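Local coordinates for extracellular solute-binding protein family 1 (PDB 4OVJ), which probably binds a solute outside the cell and hands it to an ABC-type importer, as family 1 extracellular solute-binding proteins do, at residues A[147-151]-A[152-156]; A[240-244]-A[245-249]. One frame throughout, in Å; residues are numbered along the deposited sequence.

Contact 1 of 2, residues A[147-151]-A[152-156]; sequences AFAKA and GYHGQ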
ATOM      1  N   ALA A 147     -15.543   9.596 -19.727  1.00  9.52           N
ATOM      2  CA  ALA A 147     -16.179   8.354 -20.142  1.00  9.46           C
ATOM      3  C   ALA A 147     -17.269   7.913 -19.161  1.00  9.04           C
ATOM      4  O   ALA A 147     -18.359   7.528 -19.563  1.00  9.26           O
ATOM      5  CB  ALA A 147     -15.161   7.241 -20.307  1.00 11.18           C
ATOM      6  N   PHE A 148     -16.962   7.953 -17.872  1.00  8.41           N
ATOM      7  CA  PHE A 148     -17.915   7.511 -16.863  1.00  8.15           C
ATOM      8  C   PHE A 148     -19.082   8.477 -16.695  1.00  9.51           C
ATOM      9  O   PHE A 148     -20.171   8.057 -16.330  1.00 10.10           O
ATOM     10  CB  PHE A 148     -17.202   7.192 -15.538  1.00  7.29           C
ATOM     11  CG  PHE A 148     -16.620   5.808 -15.543  1.00  7.43           C
ATOM     12  CD1 PHE A 148     -15.452   5.546 -16.256  1.00  7.53           C
ATOM     13  CD2 PHE A 148     -17.298   4.757 -14.930  1.00  6.59           C
ATOM     14  CE1 PHE A 148     -14.949   4.250 -16.340  1.00  7.50           C
ATOM     15  CE2 PHE A 148     -16.801   3.464 -14.998  1.00  7.19           C
ATOM     16  CZ  PHE A 148     -15.615   3.216 -15.697  1.00  7.87           C
ATOM     17  N   ALA A 149     -18.863   9.754 -16.986  1.00  9.28           N
ATOM     18  CA  ALA A 149     -19.958  10.724 -16.989  1.00 11.57           C
ATOM     19  C   ALA A 149     -21.040  10.347 -18.009  1.00 11.54           C
ATOM     20  O   ALA A 149     -22.212  10.698 -17.822  1.00 13.30           O
ATOM     21  CB  ALA A 149     -19.437  12.143 -17.217  1.00 11.63           C
ATOM     22  N   LYS A 150     -20.673   9.595 -19.055  1.00 10.90           N
ATOM     23  CA  LYS A 150     -21.665   9.119 -20.032  1.00 13.57           C
ATOM     24  C   LYS A 150     -22.652   8.110 -19.427  1.00 13.27           C
ATOM     25  O   LYS A 150     -23.740   7.900 -19.976  1.00 17.24           O
ATOM     26  CB  LYS A 150     -20.970   8.499 -21.248  1.00 13.84           C
ATOM     27  CG  LYS A 150     -20.094   9.479 -21.994  1.00 13.98           C
ATOM     28  CD  LYS A 150     -19.305   8.827 -23.114  1.00 15.75           C
ATOM     29  CE  LYS A 150     -18.475   9.867 -23.842  1.00 16.61           C
ATOM     30  NZ  LYS A 150     -17.715   9.259 -24.954  1.00 18.69           N
ATOM     31  N   ALA A 151     -22.280   7.499 -18.303  1.00 13.40           N
ATOM     32  CA  ALA A 151     -23.164   6.609 -17.558  1.00 15.05           C
ATOM     33  C   ALA A 151     -23.704   7.273 -16.299  1.00 12.89           C
ATOM     34  O   ALA A 151     -24.322   6.614 -15.478  1.00 15.94           O
ATOM     35  CB  ALA A 151     -22.431   5.327 -17.189  1.00 15.61           C
ATOM     36  N   GLY A 152     -23.477   8.579 -16.147  1.00 11.59           N
ATOM     37  CA  GLY A 152     -23.908   9.294 -14.960  1.00 11.14           C
ATOM     38  C   GLY A 152     -23.181   8.892 -13.690  1.00 10.51           C
ATOM     39  O   GLY A 152     -23.735   9.008 -12.591  1.00 12.78           O
ATOM     40  N   TYR A 153     -21.940   8.424 -13.841  1.00  9.48           N
ATOM     41  CA  TYR A 153     -21.097   8.061 -12.713  1.00  8.80           C
ATOM     42  C   TYR A 153     -20.049   9.140 -12.462  1.00  9.23           C
ATOM     43  O   TYR A 153     -19.280   9.478 -13.359  1.00 10.08           O
ATOM     44  CB  TYR A 153     -20.401   6.719 -12.948  1.00  8.69           C
ATOM     45  CG  TYR A 153     -19.530   6.362 -11.768  1.00  8.10           C
ATOM     46  CD1 TYR A 153     -20.098   5.958 -10.581  1.00  8.20           C
ATOM     47  CD2 TYR A 153     -18.145   6.496 -11.823  1.00  8.10           C
ATOM     48  CE1 TYR A 153     -19.320   5.662  -9.478  1.00  8.61           C
ATOM     49  CE2 TYR A 153     -17.359   6.201 -10.732  1.00  8.26           C
ATOM     50  CZ  TYR A 153     -17.960   5.785  -9.555  1.00  7.62           C
ATOM     51  OH  TYR A 153     -17.200   5.499  -8.458  1.00  9.93           O
ATOM     52  N   HIS A 154     -20.000   9.653 -11.233  1.00  9.91           N
ATOM     53  CA  HIS A 154     -19.152  10.787 -10.896  1.00 11.38           C
ATOM     54  C   HIS A 154     -18.256  10.546  -9.680  1.00 11.29           C
ATOM     55  O   HIS A 154     -17.829  11.498  -9.019  1.00 11.70           O
ATOM     56  CB  HIS A 154     -20.039  12.018 -10.673  1.00 13.13           C
ATOM     57  CG  HIS A 154     -20.938  12.314 -11.830  1.00 15.09           C
ATOM     58  ND1 HIS A 154     -22.296  12.475 -11.694  1.00 17.09           N
ATOM     59  CD2 HIS A 154     -20.674  12.431 -13.152  1.00 15.69           C
ATOM     60  CE1 HIS A 154     -22.827  12.715 -12.878  1.00 18.13           C
ATOM     61  NE2 HIS A 154     -21.868  12.680 -13.782  1.00 15.79           N
ATOM     62  N   GLY A 155     -17.983   9.276  -9.383  1.00 10.63           N
ATOM     63  CA  GLY A 155     -16.953   8.914  -8.422  1.00 11.00           C
ATOM     64  C   GLY A 155     -17.401   8.466  -7.049  1.00 10.13           C
ATOM     65  O   GLY A 155     -16.561   8.183  -6.193  1.00 11.58           O
ATOM     66  N   GLN A 156     -18.705   8.373  -6.834  1.00 10.14           N
ATOM     67  CA  GLN A 156     -19.224   7.921  -5.543  1.00 10.66           C
ATOM     68  C   GLN A 156     -18.868   6.461  -5.334  1.00  8.77           C
ATOM     69  O   GLN A 156     -18.738   5.688  -6.295  1.00  9.48           O
ATOM     70  CB  GLN A 156     -20.743   8.134  -5.446  1.00 14.03           C
ATOM     71  CG  GLN A 156     -21.611   7.131  -6.196  1.00 16.92           C
ATOM     72  CD  GLN A 156     -21.922   7.494  -7.648  1.00 22.15           C
ATOM     73  OE1 GLN A 156     -21.340   8.427  -8.265  1.00 21.16           O
ATOM     74  NE2 GLN A 156     -22.834   6.726  -8.219  1.00 23.83           N
TER
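Gly152, with a positive phi of 67°, turns the chain out of the helix, and Phe148 O and Ala149 O accept the N-H groups of Tyr153 and Gly152 in a Schellman motif. Tyr153 N bonds to Phe148 O at 3.1 Å and Gly152 N to Ala149 O at 3.0 Å, the second closing a type I turn. Phe148 O also accepts from Ala151 N, which arrives on the face of the carbonyl plane opposite to Tyr153 N, so two donors grip this one oxygen.

The side chains of Phe148 and Tyr153 run side by side and point the same way. With CG of Tyr153 anti to the backbone N (chi1 180°), its ring reaches back beside Phe148, and the two CD2 atoms meet at 3.7 Å. The planes are inclined at 69°, an oblique pairing, and Phe148 CB lies at the edge of the tyrosine ring. Gly155 N lies over one face of that ring, toward its rim, while the hydroxyl donates to Gln156 O at 2.7 Å. Tyr143 meets both rings edge-to-face; Trp163 meets Tyr153 edge-to-face but lies nearly parallel to Phe148. An alanine in place of Tyr153 would probably open a gap beside Phe148 and leave Gln156 O without its hydroxyl donor. Backbone bonds thus end the helix, while both rings, touching Ile166, pack that end on helix 160-174.

Contact 2 of 2, residues A[240-244]-A[245-249]; sequences KQTAD and PTDPM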
ATOM      1  N   LYS A 240       2.185  -6.097 -18.774  1.00 16.59           N
ATOM      2  CA  LYS A 240       3.389  -6.313 -17.954  1.00 19.17           C
ATOM      3  C   LYS A 240       3.257  -5.718 -16.554  1.00 20.39           C
ATOM      4  O   LYS A 240       3.603  -6.350 -15.579  1.00 26.26           O
ATOM      5  CB  LYS A 240       4.611  -5.735 -18.663  1.00 19.08           C
ATOM      6  CG  LYS A 240       4.912  -6.411 -19.989  1.00 21.92           C
ATOM      7  CD  LYS A 240       6.107  -5.764 -20.675  1.00 26.58           C
ATOM      8  CE  LYS A 240       6.233  -6.158 -22.149  1.00 27.85           C
ATOM      9  NZ  LYS A 240       7.117  -5.175 -22.819  1.00 36.43           N
ATOM     10  N   GLN A 241       2.769  -4.489 -16.468  1.00 21.53           N
ATOM     11  CA  GLN A 241       2.586  -3.797 -15.192  1.00 22.81           C
ATOM     12  C   GLN A 241       1.549  -2.717 -15.399  1.00 19.12           C
ATOM     13  O   GLN A 241       1.387  -2.209 -16.503  1.00 18.71           O
ATOM     14  CB  GLN A 241       3.914  -3.169 -14.731  1.00 27.26           C
ATOM     15  CG  GLN A 241       3.881  -2.489 -13.358  1.00 33.76           C
ATOM     16  CD  GLN A 241       3.911  -3.479 -12.208  1.00 42.26           C
ATOM     17  OE1 GLN A 241       2.952  -3.590 -11.435  1.00 52.13           O
ATOM     18  NE2 GLN A 241       5.017  -4.216 -12.091  1.00 53.64           N
ATOM     19  N   THR A 242       0.852  -2.342 -14.336  1.00 18.53           N
ATOM     20  CA  THR A 242       0.025  -1.153 -14.380  1.00 18.90           C
ATOM     21  C   THR A 242       0.844   0.038 -14.870  1.00 15.31           C
ATOM     22  O   THR A 242       1.988   0.241 -14.438  1.00 17.27           O
ATOM     23  CB  THR A 242      -0.549  -0.852 -12.984  1.00 19.64           C
ATOM     24  OG1 THR A 242      -1.434  -1.907 -12.630  1.00 27.98           O
ATOM     25  CG2 THR A 242      -1.294   0.463 -12.956  1.00 21.53           C
ATOM     26  N   ALA A 243       0.248   0.811 -15.771  1.00 13.60           N
ATOM     27  CA  ALA A 243       0.821   2.049 -16.285  1.00 15.30           C
ATOM     28  C   ALA A 243       1.943   1.834 -17.309  1.00 14.84           C
ATOM     29  O   ALA A 243       2.458   2.802 -17.856  1.00 18.21           O
ATOM     30  CB  ALA A 243       1.276   2.954 -15.145  1.00 16.17           C
ATOM     31  N   ASP A 244       2.274   0.570 -17.595  1.00 14.67           N
ATOM     32  CA  ASP A 244       3.183   0.196 -18.688  1.00 14.39           C
ATOM     33  C   ASP A 244       2.482   0.499 -20.006  1.00 12.37           C
ATOM     34  O   ASP A 244       1.255   0.526 -20.054  1.00 11.58           O
ATOM     35  CB  ASP A 244       3.459  -1.323 -18.609  1.00 17.58           C
ATOM     36  CG  ASP A 244       4.584  -1.784 -19.514  1.00 20.34           C
ATOM     37  OD1 ASP A 244       5.758  -1.578 -19.130  1.00 22.04           O
ATOM     38  OD2 ASP A 244       4.298  -2.366 -20.605  1.00 20.41           O
ATOM     39  N   PRO A 245       3.240   0.682 -21.102  1.00 11.24           N
ATOM     40  CA  PRO A 245       2.573   0.794 -22.415  1.00 11.10           C
ATOM     41  C   PRO A 245       1.643  -0.370 -22.794  1.00 10.40           C
ATOM     42  O   PRO A 245       0.755  -0.180 -23.598  1.00 11.52           O
ATOM     43  CB  PRO A 245       3.743   0.864 -23.391  1.00 10.58           C
ATOM     44  CG  PRO A 245       4.849   1.466 -22.605  1.00 13.25           C
ATOM     45  CD  PRO A 245       4.692   0.921 -21.211  1.00 13.49           C
ATOM     46  N   THR A 246       1.835  -1.550 -22.203  1.00 10.71           N
ATOM     47  CA  THR A 246       0.953  -2.691 -22.438  1.00 11.51           C
ATOM     48  C   THR A 246      -0.377  -2.660 -21.664  1.00 11.59           C
ATOM     49  O   THR A 246      -1.212  -3.534 -21.857  1.00 11.82           O
ATOM     50  CB  THR A 246       1.654  -4.005 -22.070  1.00 12.58           C
ATOM     51  OG1 THR A 246       2.049  -3.963 -20.698  1.00 12.46           O
ATOM     52  CG2 THR A 246       2.866  -4.220 -22.955  1.00 14.32           C
ATOM     53  N   ASP A 247      -0.541  -1.676 -20.781  1.00 10.74           N
ATOM     54  CA  ASP A 247      -1.767  -1.500 -20.002  1.00 10.64           C
ATOM     55  C   ASP A 247      -2.840  -0.933 -20.934  1.00 10.54           C
ATOM     56  O   ASP A 247      -2.621   0.114 -21.544  1.00 10.50           O
ATOM     57  CB  ASP A 247      -1.469  -0.548 -18.838  1.00 10.98           C
ATOM     58  CG  ASP A 247      -2.669  -0.295 -17.931  1.00 12.98           C
ATOM     59  OD1 ASP A 247      -3.837  -0.576 -18.318  1.00 12.31           O
ATOM     60  OD2 ASP A 247      -2.423   0.219 -16.813  1.00 14.11           O
ATOM     61  N   PRO A 248      -3.997  -1.619 -21.070  1.00 10.81           N
ATOM     62  CA  PRO A 248      -5.015  -1.082 -21.997  1.00 11.80           C
ATOM     63  C   PRO A 248      -5.487   0.331 -21.681  1.00 11.37           C
ATOM     64  O   PRO A 248      -5.974   1.034 -22.578  1.00 11.48           O
ATOM     65  CB  PRO A 248      -6.193  -2.047 -21.872  1.00 12.58           C
ATOM     66  CG  PRO A 248      -5.769  -3.156 -21.002  1.00 12.88           C
ATOM     67  CD  PRO A 248      -4.390  -2.911 -20.479  1.00 11.48           C
HETATM   68  N   MSE A 249      -5.373   0.745 -20.426  1.00 11.96           N
HETATM   69  CA  MSE A 249      -5.737   2.120 -20.091  1.00 13.14           C
HETATM   70  C   MSE A 249      -4.782   3.104 -20.728  1.00 14.00           C
HETATM   71  O   MSE A 249      -5.196   4.139 -21.255  1.00 15.78           O
HETATM   72  CB  MSE A 249      -5.798   2.289 -18.586  1.00 16.21           C
HETATM   73  CG  MSE A 249      -6.743   3.439 -18.341  1.00 19.01           C
HETATM   74 SE   MSE A 249      -7.097   3.550 -16.442  0.70 14.08          SE
HETATM   75  CE  MSE A 249      -8.069   5.233 -16.649  1.00 20.26           C
TER
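The Asp244 and Asp247 carboxylates are the flat groups here, and each accepts two donors from the chain around it, an N-H and a hydroxyl at Asp244 and two N-H groups at Asp247. On Asp244, OD2 is met on its anti side by two groups of Thr246 lying on opposite faces of the carboxylate plane, each about 30° out of it: the backbone N at 3.0 Å and OG1 at 2.8 Å. The Pro245 ring crosses beside this group, its CD 3.4 Å from Asp244 OD1. On Asp247, the anti lone pair of OD2 takes Ala243 N at 2.9 Å in a nearly straight bond, while Met249 N, of a selenomethionine, comes to OD1 from above the plane, making an Asx turn.

Thr246 OG1 both donates and accepts. Its chi1 of 58° sets the hydroxyl between the backbone N and the carbonyl carbon, where it donates to Asp244 OD2 and accepts from Lys240 N at 2.9 Å, almost in line at 177°. Asp247 N bonds to Asp244 O at 2.9 Å, closing a type I turn just after the type II turn of 241-244. Asp247 OD2 joins the second turn to the first, while Asp244 OD2 braces its own.

Asn180 also donates to Asp247 OD1, and Thr242 OG1 bonds to Glu257 of strand 256-260. Glu257 OE1 also lies close to Asp247 OD2, which may favour protonation of one acid. Ala243 rests on Ser266 and Leu267, so this surface loop is held against both strand 256-260 and helix 263-269.

In the fold
Contact 1 comes first along the chain and closes before contact 2 opens; their centres are 23 Å apart, and their nearest atoms, about 7 Å apart, do not touch. Each adjoins one of two antiparallel partners in the mixed sheet: helix 145-149, which ends in contact 1, directly follows strand 128-144, while the loop of contact 2 leads into strand 256-260. Asp255, just before that second strand, touches Ala147 and Phe148, bringing the two regions close. Contact 1 ends a helix and contact 2 folds a surface loop, one just after and one just before neighbouring strands; together they probably fix how these connections leave and enter this part of the solute-binding fold.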